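Side-chain contacts in Glucanase/chitosanase (PDB 4ZY9), which binds chitosan through this CBM32 beta-sandwich module, one part of a larger enzyme that probably hydrolyses chitosan and beta-glucans: residues Ala15-Ile20 / Phe25-Ala30; Gln48-Asn53 / Tyr128-Phe133; Val63-Glu68 / Tyr75-Ser80. The protein carries 1 engineered substitution. All blocks are in the same frame, centred on the assembly; numbering follows the deposited sequence. Where two conformers were deposited one is given.

Contact 1 (Ala15-Ile20 / Phe25-Ala30)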
loop_
_atom_site.group_PDB
_atom_site.type_symbol
_atom_site.label_atom_id
_atom_site.label_comp_id
_atom_site.label_asym_id
_atom_site.label_seq_id
_atom_site.Cartn_x
_atom_site.Cartn_y
_atom_site.Cartn_z
ATOM N N ALA A 15 7.790 2.374 -6.218
ATOM C CA ALA A 15 6.660 2.812 -5.428
ATOM C C ALA A 15 6.507 4.330 -5.402
ATOM O O ALA A 15 7.562 5.036 -5.504
ATOM C CB ALA A 15 6.677 2.279 -3.975
ATOM N N THR A 16 5.328 4.820 -5.208
ATOM C CA THR A 16 4.959 6.234 -5.212
ATOM C C THR A 16 4.080 6.499 -4.047
ATOM O O THR A 16 3.105 5.718 -3.912
ATOM C CB THR A 16 4.272 6.551 -6.549
ATOM O OG1 THR A 16 5.165 6.166 -7.624
ATOM C CG2 THR A 16 3.974 7.973 -6.658
ATOM N N ALA A 17 4.220 7.556 -3.332
ATOM C CA ALA A 17 3.345 7.907 -2.202
ATOM C C ALA A 17 2.862 9.293 -2.263
ATOM O O ALA A 17 3.529 10.178 -2.923
ATOM C CB ALA A 17 4.010 7.660 -0.849
ATOM N N SER A 18 1.857 9.644 -1.590
ATOM C CA SER A 18 1.389 10.989 -1.514
ATOM C C SER A 18 2.396 11.887 -0.770
ATOM O O SER A 18 2.507 13.091 -1.144
ATOM C CB SER A 18 0.105 11.028 -0.646
ATOM O OG SER A 18 0.262 10.272 0.527
ATOM N N SER A 19 3.151 11.435 0.174
ATOM C CA SER A 19 4.139 12.220 0.901
ATOM C C SER A 19 5.076 11.236 1.585
ATOM O O SER A 19 4.712 9.998 1.755
ATOM C CB SER A 19 3.551 13.147 1.913
ATOM O OG SER A 19 2.955 12.450 2.963
ATOM N N ILE A 20 6.198 11.737 2.077
ATOM C CA ILE A 20 7.071 10.981 2.909
ATOM C C ILE A 20 7.461 11.846 4.099
ATOM O O ILE A 20 7.472 13.113 4.002
ATOM C CB ILE A 20 8.359 10.438 2.203
ATOM C CG1 ILE A 20 9.292 11.594 1.784
ATOM C CG2 ILE A 20 7.950 9.520 1.030
ATOM C CD1 ILE A 20 10.546 11.027 1.246
ATOM N N PHE A 25 12.439 7.357 4.675
ATOM C CA PHE A 25 11.018 6.885 4.800
ATOM C C PHE A 25 10.349 6.889 3.470
ATOM O O PHE A 25 9.110 7.011 3.386
ATOM C CB PHE A 25 10.313 7.782 5.802
ATOM C CG PHE A 25 10.876 7.616 7.197
ATOM C CD1 PHE A 25 10.677 6.422 7.870
ATOM C CD2 PHE A 25 11.640 8.604 7.830
ATOM C CE1 PHE A 25 11.193 6.216 9.160
ATOM C CE2 PHE A 25 12.077 8.413 9.130
ATOM C CZ PHE A 25 11.845 7.260 9.791
ATOM N N GLU A 26 11.133 6.715 2.431
ATOM C CA GLU A 26 10.641 6.707 1.059
ATOM C C GLU A 26 9.612 5.574 0.835
ATOM O O GLU A 26 9.628 4.525 1.513
ATOM C CB GLU A 26 11.786 6.507 0.065
ATOM C CG GLU A 26 12.813 7.642 0.012
ATOM C CD GLU A 26 13.809 7.602 1.183
ATOM O OE1 GLU A 26 13.933 6.602 1.882
ATOM O OE2 GLU A 26 14.515 8.670 1.402
ATOM N N ALA A 27 8.758 5.791 -0.126
ATOM C CA ALA A 27 7.727 4.774 -0.483
ATOM C C ALA A 27 8.365 3.431 -0.778
ATOM O O ALA A 27 7.815 2.398 -0.375
ATOM C CB ALA A 27 6.944 5.280 -1.677
ATOM N N SER A 28 9.520 3.434 -1.419
ATOM C CA SER A 28 10.234 2.205 -1.732
ATOM C C SER A 28 10.467 1.304 -0.541
ATOM O O SER A 28 10.642 0.115 -0.701
ATOM C CB SER A 28 11.622 2.540 -2.477
ATOM O OG SER A 28 12.470 3.172 -1.500
ATOM N N ARG A 29 10.613 1.851 0.630
ATOM C CA ARG A 29 10.955 1.055 1.788
ATOM C C ARG A 29 9.896 0.107 2.192
ATOM O O ARG A 29 10.169 -0.894 2.873
ATOM C CB ARG A 29 11.290 1.959 2.985
ATOM C CG ARG A 29 12.319 3.074 2.768
ATOM C CD ARG A 29 13.556 2.531 2.314
ATOM N NE ARG A 29 14.530 3.599 2.065
ATOM C CZ ARG A 29 15.361 4.149 2.958
ATOM N NH1 ARG A 29 15.317 3.839 4.286
ATOM N NH2 ARG A 29 16.272 5.057 2.489
ATOM N N ALA A 30 8.633 0.333 1.782
ATOM C CA ALA A 30 7.571 -0.693 2.048
ATOM C C ALA A 30 7.720 -1.882 1.152
ATOM O O ALA A 30 7.084 -2.938 1.416
ATOM C CB ALA A 30 6.229 -0.054 1.885
HETATM O O HOH W 1 9.876 5.660 -3.415
#
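Ala27 points its methyl group at the edge strand 14-17 and sets it between two methyls that lean back toward it. Its CB lies 3.8 Å from Ala15 CB and 3.9 Å from Ala17 CB, so the two strand alanines, which face the same way with Thr16 turned to the other side, flank the Ala27 methyl. Ile50 of the neighbouring strand 48-54 also touches Ala27. With nothing larger than a methyl on any of the three alanines, the chain at Ala27 can lie close against the strand. Ile20 makes the second patch from beyond the strand end. Its CG1 sits between the backbone N and the carbonyl carbon (chi1 66°), an arrangement that directs CG2 to the backbone of 25-27, where it comes within 3.6 Å of Phe25 O and 3.9 Å of Glu26 CA. The Phe25 ring leads away from this patch. Polar contact between the segments passes through one water, which donates to Ala15 O (3.2 Å) and accepts from Ser28 N (3.0 Å), bridging strand and turn. Across the far side of the turn, Arg29 NH2 and Glu26 OE1 form a salt bridge of 2.9 Å. The arrangement is that of a connecting loop folded back over the outer strand of a beta-sandwich, here at the surface of the CBM32 module.

Contact 2 (Gln48-Asn53 / Tyr128-Phe133); sequences QWIYVN and YSLWEF
Strand 48-53 and segment 128-133 face each other without backbone pairing, the CA atoms of Ile50 and Leu130 standing 9.4 Å apart, as befits the two layers of this CBM32 beta-sandwich. Segment 128-133 turns a corner at Trp131, where Trp131 and Glu132 together oppose Asn66 in a classic beta bulge; Leu130 and Phe133, on the two sides of it, both reach the same isoleucine. Ile50 presents its CG2 to them. That methyl meets Leu130 CD1 at 3.9 Å and Phe133 CD2 at 4.0 Å, the leucine crossing it at a slant and the phenylalanine running past it in the opposite sense. With CG anti to the backbone N (chi1 -176°), the Phe133 ring extends into the core, where Val63, Leu65 and the engineered Met117 also touch it. Trp39 packs on both Ile50 and Leu130.

Nearer the start of both segments, Gln48 and Tyr128 meet through carbon alone. The glutamine CG, anti to the carbonyl carbon (chi1 -55°), is placed at the tyrosine, and CB and CG come obliquely to the CD1-CE1 side of the ring; the bend at chi2 (-71°) turns the amide end away. CG approaches Tyr128 CD1 to 3.3 Å, a tight fit. The buried tyrosine is tethered at its polar end, where Tyr128 OH is hydrogen-bonded to Asp46 OD1, which would limit how far the ring can shift from the glutamine. At the opposite end of the contact, Ile50 O lies close to the plane of the Phe133 ring, 3.8 Å from CE2 at its edge.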
loop_
_atom_site.group_PDB
_atom_site.type_symbol
_atom_site.label_atom_id
_atom_site.label_comp_id
_atom_site.label_asym_id
_atom_site.label_seq_id
_atom_site.Cartn_x
_atom_site.Cartn_y
_atom_site.Cartn_z
ATOM N N GLN A 48 -3.613 9.973 3.035
ATOM C CA GLN A 48 -2.325 9.602 2.485
ATOM C C GLN A 48 -2.421 8.341 1.720
ATOM O O GLN A 48 -3.342 7.545 1.953
ATOM C CB GLN A 48 -1.235 9.477 3.556
ATOM C CG GLN A 48 -1.077 10.710 4.388
ATOM C CD GLN A 48 -0.458 11.932 3.699
ATOM O OE1 GLN A 48 -0.622 13.090 4.241
ATOM N NE2 GLN A 48 0.322 11.752 2.714
ATOM N N TRP A 49 -1.537 8.042 0.849
ATOM C CA TRP A 49 -1.593 6.820 -0.033
ATOM C C TRP A 49 -0.249 6.397 -0.452
ATOM O O TRP A 49 0.709 7.229 -0.495
ATOM C CB TRP A 49 -2.597 7.028 -1.194
ATOM C CG TRP A 49 -2.304 8.193 -2.087
ATOM C CD1 TRP A 49 -2.950 9.401 -2.053
ATOM C CD2 TRP A 49 -1.268 8.314 -3.058
ATOM N NE1 TRP A 49 -2.434 10.252 -2.953
ATOM C CE2 TRP A 49 -1.422 9.648 -3.644
ATOM C CE3 TRP A 49 -0.323 7.476 -3.552
ATOM C CZ2 TRP A 49 -0.559 10.129 -4.639
ATOM C CZ3 TRP A 49 0.603 8.023 -4.547
ATOM C CH2 TRP A 49 0.433 9.286 -5.062
ATOM N N ILE A 50 -0.128 5.142 -0.870
ATOM C CA ILE A 50 1.055 4.612 -1.443
ATOM C C ILE A 50 0.667 3.603 -2.470
ATOM O O ILE A 50 -0.251 2.782 -2.196
ATOM C CB ILE A 50 1.989 4.013 -0.358
ATOM C CG1 ILE A 50 3.288 3.456 -0.968
ATOM C CG2 ILE A 50 1.278 2.971 0.506
ATOM C CD1 ILE A 50 4.334 3.265 0.059
ATOM N N TYR A 51 1.287 3.568 -3.624
ATOM C CA TYR A 51 1.052 2.544 -4.597
ATOM C C TYR A 51 2.336 1.991 -5.128
ATOM O O TYR A 51 3.430 2.624 -5.026
ATOM C CB TYR A 51 0.129 2.936 -5.805
ATOM C CG TYR A 51 0.649 3.961 -6.766
ATOM C CD1 TYR A 51 1.583 3.660 -7.744
ATOM C CD2 TYR A 51 0.171 5.229 -6.765
ATOM C CE1 TYR A 51 1.979 4.617 -8.680
ATOM C CE2 TYR A 51 0.574 6.192 -7.720
ATOM C CZ TYR A 51 1.465 5.821 -8.623
ATOM O OH TYR A 51 1.852 6.785 -9.580
ATOM N N VAL A 52 2.291 0.790 -5.684
ATOM C CA VAL A 52 3.378 0.087 -6.358
ATOM C C VAL A 52 3.043 -0.115 -7.796
ATOM O O VAL A 52 1.926 -0.420 -8.145
ATOM C CB VAL A 52 3.749 -1.219 -5.638
ATOM C CG1 VAL A 52 2.627 -2.200 -5.588
ATOM C CG2 VAL A 52 5.019 -1.801 -6.184
ATOM N N ASN A 53 4.088 0.037 -8.667
ATOM C CA ASN A 53 4.033 -0.290 -10.090
ATOM C C ASN A 53 4.569 -1.666 -10.237
ATOM O O ASN A 53 5.805 -1.872 -10.048
ATOM C CB ASN A 53 4.868 0.774 -10.826
ATOM C CG ASN A 53 4.879 0.544 -12.328
ATOM O OD1 ASN A 53 4.561 -0.506 -12.809
ATOM N ND2 ASN A 53 5.329 1.553 -13.069
ATOM N N TYR A 128 0.893 7.822 8.454
ATOM C CA TYR A 128 0.614 6.501 7.961
ATOM C C TYR A 128 1.947 5.828 7.702
ATOM O O TYR A 128 2.798 6.480 7.033
ATOM C CB TYR A 128 -0.231 6.498 6.701
ATOM C CG TYR A 128 -1.573 7.125 6.771
ATOM C CD1 TYR A 128 -1.767 8.508 6.814
ATOM C CD2 TYR A 128 -2.705 6.309 6.738
ATOM C CE1 TYR A 128 -3.048 9.054 6.848
ATOM C CE2 TYR A 128 -3.917 6.892 6.772
ATOM C CZ TYR A 128 -4.111 8.242 6.834
ATOM O OH TYR A 128 -5.442 8.747 6.879
ATOM N N SER A 129 2.169 4.604 8.180
ATOM C CA SER A 129 3.491 3.989 7.958
ATOM C C SER A 129 3.415 2.471 7.871
ATOM O O SER A 129 2.709 1.816 8.631
ATOM C CB SER A 129 4.405 4.376 9.111
ATOM O OG SER A 129 5.678 3.866 8.959
ATOM N N LEU A 130 4.095 1.945 6.840
ATOM C CA LEU A 130 4.118 0.548 6.467
ATOM C C LEU A 130 5.537 0.031 6.430
ATOM O O LEU A 130 6.337 0.557 5.628
ATOM C CB LEU A 130 3.480 0.311 5.132
ATOM C CG LEU A 130 1.970 0.430 5.069
ATOM C CD1 LEU A 130 1.456 0.668 3.686
ATOM C CD2 LEU A 130 1.280 -0.781 5.725
ATOM N N TRP A 131 5.846 -1.035 7.192
ATOM C CA TRP A 131 7.043 -1.785 7.012
ATOM C C TRP A 131 7.108 -2.482 5.688
ATOM O O TRP A 131 8.166 -2.547 5.043
ATOM C CB TRP A 131 7.236 -2.840 8.186
ATOM C CG TRP A 131 7.219 -2.325 9.569
ATOM C CD1 TRP A 131 6.233 -2.553 10.445
ATOM C CD2 TRP A 131 8.274 -1.589 10.261
ATOM N NE1 TRP A 131 6.576 -1.980 11.649
ATOM C CE2 TRP A 131 7.787 -1.326 11.533
ATOM C CE3 TRP A 131 9.520 -1.071 9.883
ATOM C CZ2 TRP A 131 8.593 -0.670 12.484
ATOM C CZ3 TRP A 131 10.233 -0.383 10.845
ATOM C CH2 TRP A 131 9.719 -0.148 12.083
ATOM N N GLU A 132 5.991 -3.148 5.360
ATOM C CA GLU A 132 5.944 -4.005 4.254
ATOM C C GLU A 132 4.547 -3.936 3.575
ATOM O O GLU A 132 3.528 -3.857 4.264
ATOM C CB GLU A 132 6.258 -5.467 4.554
ATOM C CG GLU A 132 7.605 -5.642 5.214
ATOM C CD GLU A 132 7.863 -7.070 5.770
ATOM O OE1 GLU A 132 7.253 -7.392 6.785
ATOM O OE2 GLU A 132 8.603 -7.794 5.146
ATOM N N PHE A 133 4.516 -3.994 2.251
ATOM C CA PHE A 133 3.278 -4.063 1.437
ATOM C C PHE A 133 3.571 -5.073 0.352
ATOM O O PHE A 133 4.484 -4.823 -0.465
ATOM C CB PHE A 133 3.065 -2.630 0.892
ATOM C CG PHE A 133 1.838 -2.354 0.113
ATOM C CD1 PHE A 133 1.140 -3.313 -0.669
ATOM C CD2 PHE A 133 1.387 -1.020 -0.039
ATOM C CE1 PHE A 133 0.076 -2.950 -1.499
ATOM C CE2 PHE A 133 0.355 -0.698 -0.903
ATOM C CZ PHE A 133 -0.323 -1.655 -1.607
#

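Contact 3 (Val63-Glu68 / Tyr75-Ser80)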
loop_
_atom_site.group_PDB
_atom_site.type_symbol
_atom_site.label_atom_id
_atom_site.label_comp_id
_atom_site.label_asym_id
_atom_site.label_seq_id
_atom_site.Cartn_x
_atom_site.Cartn_y
_atom_site.Cartn_z
ATOM N N VAL A 63 -3.435 -8.721 -0.952
ATOM C CA VAL A 63 -2.464 -7.738 -0.472
ATOM C C VAL A 63 -2.236 -7.984 0.983
ATOM O O VAL A 63 -3.194 -8.215 1.775
ATOM C CB VAL A 63 -3.009 -6.293 -0.607
ATOM C CG1 VAL A 63 -2.171 -5.259 0.119
ATOM C CG2 VAL A 63 -3.033 -5.884 -2.052
ATOM N N LYS A 64 -0.964 -7.996 1.395
ATOM C CA LYS A 64 -0.597 -8.059 2.820
ATOM C C LYS A 64 0.099 -6.778 3.238
ATOM O O LYS A 64 1.091 -6.323 2.592
ATOM C CB LYS A 64 0.258 -9.280 3.105
ATOM C CG LYS A 64 0.524 -9.441 4.575
ATOM C CD LYS A 64 1.478 -10.698 4.814
ATOM C CE LYS A 64 2.233 -10.681 6.132
ATOM N NZ LYS A 64 3.445 -11.502 6.402
ATOM N N LEU A 65 -0.369 -6.167 4.284
ATOM C CA LEU A 65 0.192 -4.949 4.901
ATOM C C LEU A 65 0.789 -5.239 6.254
ATOM O O LEU A 65 0.070 -5.877 7.117
ATOM C CB LEU A 65 -0.816 -3.900 5.029
ATOM C CG LEU A 65 -1.581 -3.504 3.734
ATOM C CD1 LEU A 65 -2.656 -2.490 4.018
ATOM C CD2 LEU A 65 -0.640 -2.920 2.688
ATOM N N ASN A 66 2.003 -4.848 6.519
ATOM C CA ASN A 66 2.585 -4.916 7.842
ATOM C C ASN A 66 2.779 -3.515 8.352
ATOM O O ASN A 66 3.721 -2.807 7.932
ATOM C CB ASN A 66 3.888 -5.661 7.792
ATOM C CG ASN A 66 4.594 -5.720 9.167
ATOM O OD1 ASN A 66 4.079 -5.330 10.138
ATOM N ND2 ASN A 66 5.770 -6.380 9.154
ATOM N N TRP A 67 1.826 -3.045 9.124
ATOM C CA TRP A 67 1.835 -1.695 9.658
ATOM C C TRP A 67 2.795 -1.402 10.715
ATOM O O TRP A 67 2.997 -2.263 11.616
ATOM C CB TRP A 67 0.437 -1.378 10.179
ATOM C CG TRP A 67 -0.688 -1.315 9.172
ATOM C CD1 TRP A 67 -1.610 -2.215 8.942
ATOM C CD2 TRP A 67 -1.012 -0.191 8.336
ATOM N NE1 TRP A 67 -2.474 -1.799 7.982
ATOM C CE2 TRP A 67 -2.078 -0.562 7.563
ATOM C CE3 TRP A 67 -0.426 1.074 8.048
ATOM C CZ2 TRP A 67 -2.691 0.337 6.653
ATOM C CZ3 TRP A 67 -1.030 1.914 7.196
ATOM C CH2 TRP A 67 -2.102 1.546 6.463
ATOM N N GLU A 68 3.380 -0.212 10.726
ATOM C CA GLU A 68 3.997 0.294 11.897
ATOM C C GLU A 68 2.876 0.820 12.859
ATOM O O GLU A 68 1.733 0.786 12.538
ATOM C CB GLU A 68 5.050 1.325 11.457
ATOM C CG GLU A 68 6.010 1.914 12.561
ATOM C CD GLU A 68 5.563 3.223 13.124
ATOM O OE1 GLU A 68 4.640 3.898 12.651
ATOM O OE2 GLU A 68 6.174 3.590 14.175
ATOM N N TYR A 75 -9.132 2.721 5.442
ATOM C CA TYR A 75 -8.361 2.677 4.160
ATOM C C TYR A 75 -9.041 1.829 3.215
ATOM O O TYR A 75 -9.943 0.984 3.569
ATOM C CB TYR A 75 -6.946 2.243 4.373
ATOM C CG TYR A 75 -6.801 0.777 4.825
ATOM C CD1 TYR A 75 -6.543 -0.182 3.850
ATOM C CD2 TYR A 75 -6.750 0.418 6.155
ATOM C CE1 TYR A 75 -6.398 -1.527 4.227
ATOM C CE2 TYR A 75 -6.483 -0.910 6.522
ATOM C CZ TYR A 75 -6.288 -1.817 5.504
ATOM O OH TYR A 75 -6.060 -3.172 5.791
ATOM N N THR A 76 -8.660 1.966 1.962
ATOM C CA THR A 76 -9.045 1.052 0.887
ATOM C C THR A 76 -7.823 0.469 0.244
ATOM O O THR A 76 -6.695 1.060 0.309
ATOM C CB THR A 76 -9.889 1.777 -0.225
ATOM O OG1 THR A 76 -9.173 2.949 -0.632
ATOM C CG2 THR A 76 -11.250 2.350 0.392
ATOM N N ILE A 77 -8.014 -0.649 -0.383
ATOM C CA ILE A 77 -7.075 -1.227 -1.357
ATOM C C ILE A 77 -7.652 -1.020 -2.715
ATOM O O ILE A 77 -8.836 -1.367 -2.935
ATOM C CB ILE A 77 -6.754 -2.725 -1.081
ATOM C CG1 ILE A 77 -6.240 -2.919 0.279
ATOM C CG2 ILE A 77 -5.819 -3.243 -2.164
ATOM C CD1 ILE A 77 -4.905 -2.256 0.523
ATOM N N GLN A 78 -6.882 -0.473 -3.631
ATOM C CA GLN A 78 -7.370 -0.149 -4.978
ATOM C C GLN A 78 -6.438 -0.637 -6.019
ATOM O O GLN A 78 -5.213 -0.773 -5.768
ATOM C CB GLN A 78 -7.557 1.344 -5.127
ATOM C CG GLN A 78 -8.347 1.980 -3.997
ATOM C CD GLN A 78 -8.471 3.464 -4.132
ATOM O OE1 GLN A 78 -7.666 4.063 -4.844
ATOM N NE2 GLN A 78 -9.278 4.120 -3.274
ATOM N N VAL A 79 -6.924 -0.937 -7.218
ATOM C CA VAL A 79 -6.101 -1.411 -8.308
ATOM C C VAL A 79 -6.386 -0.545 -9.536
ATOM O O VAL A 79 -7.521 -0.109 -9.757
ATOM C CB VAL A 79 -6.356 -2.901 -8.590
ATOM C CG1 VAL A 79 -5.821 -3.770 -7.412
ATOM C CG2 VAL A 79 -7.792 -3.253 -8.924
ATOM N N SER A 80 -5.376 -0.506 -10.379
ATOM C CA SER A 80 -5.501 0.176 -11.701
ATOM C C SER A 80 -4.736 -0.636 -12.750
ATOM O O SER A 80 -3.633 -1.117 -12.501
ATOM C CB SER A 80 -4.937 1.593 -11.620
ATOM O OG SER A 80 -4.780 2.145 -12.963
#
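Val63, Leu65 and Trp67 face Tyr75 and Ile77 through aromatic and aliphatic contacts across the two sheets of the CBM32 beta-sandwich. The strands 63-67 and 75-80 run at 138° to each other with their axes 10.1 Å apart, so the layers meet through side chains.

The aromatic pair is edge-to-face. Trp67 turns the edge of its six-membered ring toward the face of Tyr75, with centroids 5.6 Å apart and planes inclined at 60°. CZ2 makes the approach, 4.0 Å from Tyr75 CE2, and sits over the rim of the tyrosine ring instead of its centre. The CB of Tyr75 already points at the opposite strand, and the torsion that places CG between the backbone N and the carbonyl carbon (chi1 67°) sets the ring where Trp67 and Leu65 meet it.

The polar ends of both aromatic residues converge on Asp103, outside the two segments: its OD2 is hydrogen-bonded to Trp67 NE1 and to Tyr75 OH, two buried groups satisfied by one carboxylate oxygen. A leucine in place of Tyr75 would probably leave the tryptophan edge without an aromatic face and Asp103 with one hydrogen bond fewer, opening a gap beside Leu65.

The aliphatic contacts continue along the interface. Val63 and Ile77 each occupy two conformers; in those described here they meet tip to tip, Val63 CG2 lying 3.8 Å from Ile77 CG2, and Leu65 CD1 is 4.2 Å from Ile77 CD1. Phe133 lies against Val63 and Val92 against Ile77 from neighbouring strands. Leu65 comes to the tyrosine from the opposite direction and places CD1 3.9 Å from Tyr75 CE1, the same methyl lying 3.9 Å from Tyr75 OH.

In the fold
Contacts 2 and 3 lie in the core and both bridge the two sheets of the sandwich, whereas contact 1 is a surface contact that lays a loop over an edge strand. Contact 1 joins contact 2 through neighbouring strands 14-17 and 48-54, with a probable hydrogen bond from Tyr51 N to Thr16 O. Contacts 2 and 3 share the sheet containing strands 57-67 and 129-136, where Leu130 packs on Trp67; contacts 1 and 3 do not touch, their nearest atoms being about 7 Å apart. The chemistry follows the position: alanine methyls, one isoleucine and a bridging water outside; larger aliphatic and aromatic groups in the core, with the tyrosine hydroxyls and Trp67 indole N-H bonded to aspartates.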